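Local coordinates for ribonuclease VapC (Haemophilus influenzae, PDB 6NKL), which is probably the toxic, magnesium-dependent RNase component of the VapBC toxin-antitoxin system, built on a PIN domain, at residues K83-L88 with N98-A103. Residues are numbered along the deposited sequence; the frame is centred on the assembly and turned at random.
Sequences KWANTL and NDLWIA
Leu100 reaches from 98-103 to 83-88 and meets Leu88 there, methyl against methyl, in a wholly apolar contact. The two leucines approach tip to tip, with Leu88 CD1 lying 3.6 Å from Leu100 CD1. Leu100 carries CG anti to its own backbone N (chi1 -178°), which sends the branch out toward helix 75-89; chi2 (59°) then turns CD1 to Leu88 and Trp84 and CD2 to Ala85. Leu100 CD1 also lies 4.3 Å from Trp84 CB, while Leu100 CD2 packs loosely against Ala85, 4.3 Å from its CA and 4.4 Å from its CB. Trp84 offers little more than this CB, because its indole swings away toward Ile124, Thr125 and Asp126, and Lys83 CD sits above one face of the indole, toward its rim.

The segment axes, nearer antiparallel than parallel (136°), approach to 11.0 Å; the two leucines meet between them, and 122 Å² is buried. Tyr81, one turn before Ala85, also packs on Leu100, and the neighbouring Trp101 stacks on Tyr81. The contact packs helix 75-89 of the PIN domain against helix 97-109, whose Asp99, with its side chain outside this contact, is a predicted magnesium ligand, consistent with the acidic site of PIN-domain RNases.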
loop_
_atom_site.group_PDB
_atom_site.type_symbol
_atom_site.label_atom_id
_atom_site.label_comp_id
_atom_site.label_asym_id
_atom_site.label_seq_id
_atom_site.Cartn_x
_atom_site.Cartn_y
_atom_site.Cartn_z
ATOM N N LYS B 83 -4.183 10.460 -7.040
ATOM C CA LYS B 83 -5.184 10.909 -7.999
ATOM C C LYS B 83 -6.464 10.116 -7.845
ATOM O O LYS B 83 -7.555 10.681 -7.750
ATOM C CB LYS B 83 -4.658 10.768 -9.429
ATOM C CG LYS B 83 -5.595 11.330 -10.487
ATOM C CD LYS B 83 -5.401 10.653 -11.854
ATOM C CE LYS B 83 -3.920 10.627 -12.240
ATOM N NZ LYS B 83 -3.645 9.852 -13.503
ATOM N N TRP B 84 -6.345 8.786 -7.810
ATOM C CA TRP B 84 -7.531 7.953 -7.897
ATOM C C TRP B 84 -8.229 7.835 -6.555
ATOM O O TRP B 84 -9.459 7.775 -6.510
ATOM C CB TRP B 84 -7.155 6.572 -8.478
ATOM C CG TRP B 84 -6.974 6.693 -9.953
ATOM C CD1 TRP B 84 -5.809 6.645 -10.660
ATOM C CD2 TRP B 84 -8.006 6.948 -10.898
ATOM N NE1 TRP B 84 -6.057 6.840 -11.997
ATOM C CE2 TRP B 84 -7.402 7.040 -12.168
ATOM C CE3 TRP B 84 -9.382 7.116 -10.791
ATOM C CZ2 TRP B 84 -8.135 7.288 -13.335
ATOM C CZ3 TRP B 84 -10.120 7.359 -11.951
ATOM C CH2 TRP B 84 -9.493 7.454 -13.207
ATOM N N ALA B 85 -7.483 7.841 -5.457
ATOM C CA ALA B 85 -8.126 7.956 -4.148
ATOM C C ALA B 85 -8.991 9.211 -4.061
ATOM O O ALA B 85 -10.077 9.195 -3.473
ATOM C CB ALA B 85 -7.081 7.996 -3.038
ATOM N N ASN B 86 -8.522 10.313 -4.622
ATOM C CA ASN B 86 -9.316 11.545 -4.583
ATOM C C ASN B 86 -10.574 11.401 -5.433
ATOM O O ASN B 86 -11.695 11.610 -4.952
ATOM C CB ASN B 86 -8.467 12.709 -5.062
ATOM C CG ASN B 86 -9.245 13.993 -5.140
ATOM O OD1 ASN B 86 -9.398 14.594 -6.215
ATOM N ND2 ASN B 86 -9.741 14.431 -4.000
ATOM N N THR B 87 -10.408 10.991 -6.696
ATOM C CA THR B 87 -11.560 10.767 -7.567
ATOM C C THR B 87 -12.537 9.780 -6.946
ATOM O O THR B 87 -13.747 10.026 -6.925
ATOM C CB THR B 87 -11.093 10.280 -8.940
ATOM O OG1 THR B 87 -10.338 11.307 -9.602
ATOM C CG2 THR B 87 -12.264 9.916 -9.810
ATOM N N LEU B 88 -12.041 8.678 -6.395
ATOM C CA LEU B 88 -12.943 7.650 -5.910
ATOM C C LEU B 88 -13.623 8.018 -4.602
ATOM O O LEU B 88 -14.552 7.314 -4.192
ATOM C CB LEU B 88 -12.184 6.327 -5.756
ATOM C CG LEU B 88 -11.663 5.698 -7.057
ATOM C CD1 LEU B 88 -10.751 4.517 -6.782
ATOM C CD2 LEU B 88 -12.793 5.239 -7.929
ATOM N N ASN B 98 -6.873 -2.341 -0.685
ATOM C CA ASN B 98 -5.786 -3.141 -1.235
ATOM C C ASN B 98 -5.954 -3.344 -2.739
ATOM O O ASN B 98 -4.963 -3.363 -3.474
ATOM C CB ASN B 98 -5.686 -4.480 -0.515
ATOM C CG ASN B 98 -4.943 -4.363 0.815
ATOM O OD1 ASN B 98 -4.194 -3.408 1.029
ATOM N ND2 ASN B 98 -5.127 -5.336 1.694
ATOM N N ASP B 99 -7.197 -3.476 -3.219
ATOM C CA ASP B 99 -7.421 -3.522 -4.661
ATOM C C ASP B 99 -6.961 -2.231 -5.313
ATOM O O ASP B 99 -6.399 -2.241 -6.414
ATOM C CB ASP B 99 -8.890 -3.762 -4.969
ATOM C CG ASP B 99 -9.292 -5.259 -4.863
ATOM O OD1 ASP B 99 -8.384 -6.150 -4.851
ATOM O OD2 ASP B 99 -10.529 -5.536 -4.818
ATOM N N LEU B 100 -7.174 -1.103 -4.640
ATOM C CA LEU B 100 -6.757 0.173 -5.207
ATOM C C LEU B 100 -5.247 0.271 -5.286
ATOM O O LEU B 100 -4.703 0.724 -6.297
ATOM C CB LEU B 100 -7.285 1.328 -4.376
ATOM C CG LEU B 100 -6.961 2.724 -4.888
ATOM C CD1 LEU B 100 -7.531 2.909 -6.286
ATOM C CD2 LEU B 100 -7.552 3.742 -3.936
ATOM N N TRP B 101 -4.547 -0.113 -4.215
ATOM C CA TRP B 101 -3.091 -0.106 -4.272
ATOM C C TRP B 101 -2.613 -0.977 -5.428
ATOM O O TRP B 101 -1.713 -0.590 -6.162
ATOM C CB TRP B 101 -2.496 -0.571 -2.941
ATOM C CG TRP B 101 -2.416 0.510 -1.922
ATOM C CD1 TRP B 101 -3.160 0.629 -0.776
ATOM C CD2 TRP B 101 -1.537 1.637 -1.946
ATOM N NE1 TRP B 101 -2.786 1.752 -0.082
ATOM C CE2 TRP B 101 -1.796 2.393 -0.784
ATOM C CE3 TRP B 101 -0.563 2.086 -2.841
ATOM C CZ2 TRP B 101 -1.115 3.562 -0.504
ATOM C CZ3 TRP B 101 0.108 3.238 -2.561
ATOM C CH2 TRP B 101 -0.169 3.971 -1.402
ATOM N N ILE B 102 -3.256 -2.128 -5.640
ATOM C CA ILE B 102 -2.836 -3.054 -6.684
ATOM C C ILE B 102 -3.034 -2.418 -8.053
ATOM O O ILE B 102 -2.115 -2.393 -8.886
ATOM C CB ILE B 102 -3.605 -4.382 -6.534
ATOM C CG1 ILE B 102 -3.144 -5.120 -5.288
ATOM C CG2 ILE B 102 -3.391 -5.337 -7.727
ATOM C CD1 ILE B 102 -4.045 -6.297 -4.933
ATOM N N ALA B 103 -4.202 -1.805 -8.263
ATOM C CA ALA B 103 -4.468 -1.113 -9.523
ATOM C C ALA B 103 -3.428 -0.031 -9.780
ATOM O O ALA B 103 -2.889 0.089 -10.890
ATOM C CB ALA B 103 -5.882 -0.523 -9.509
#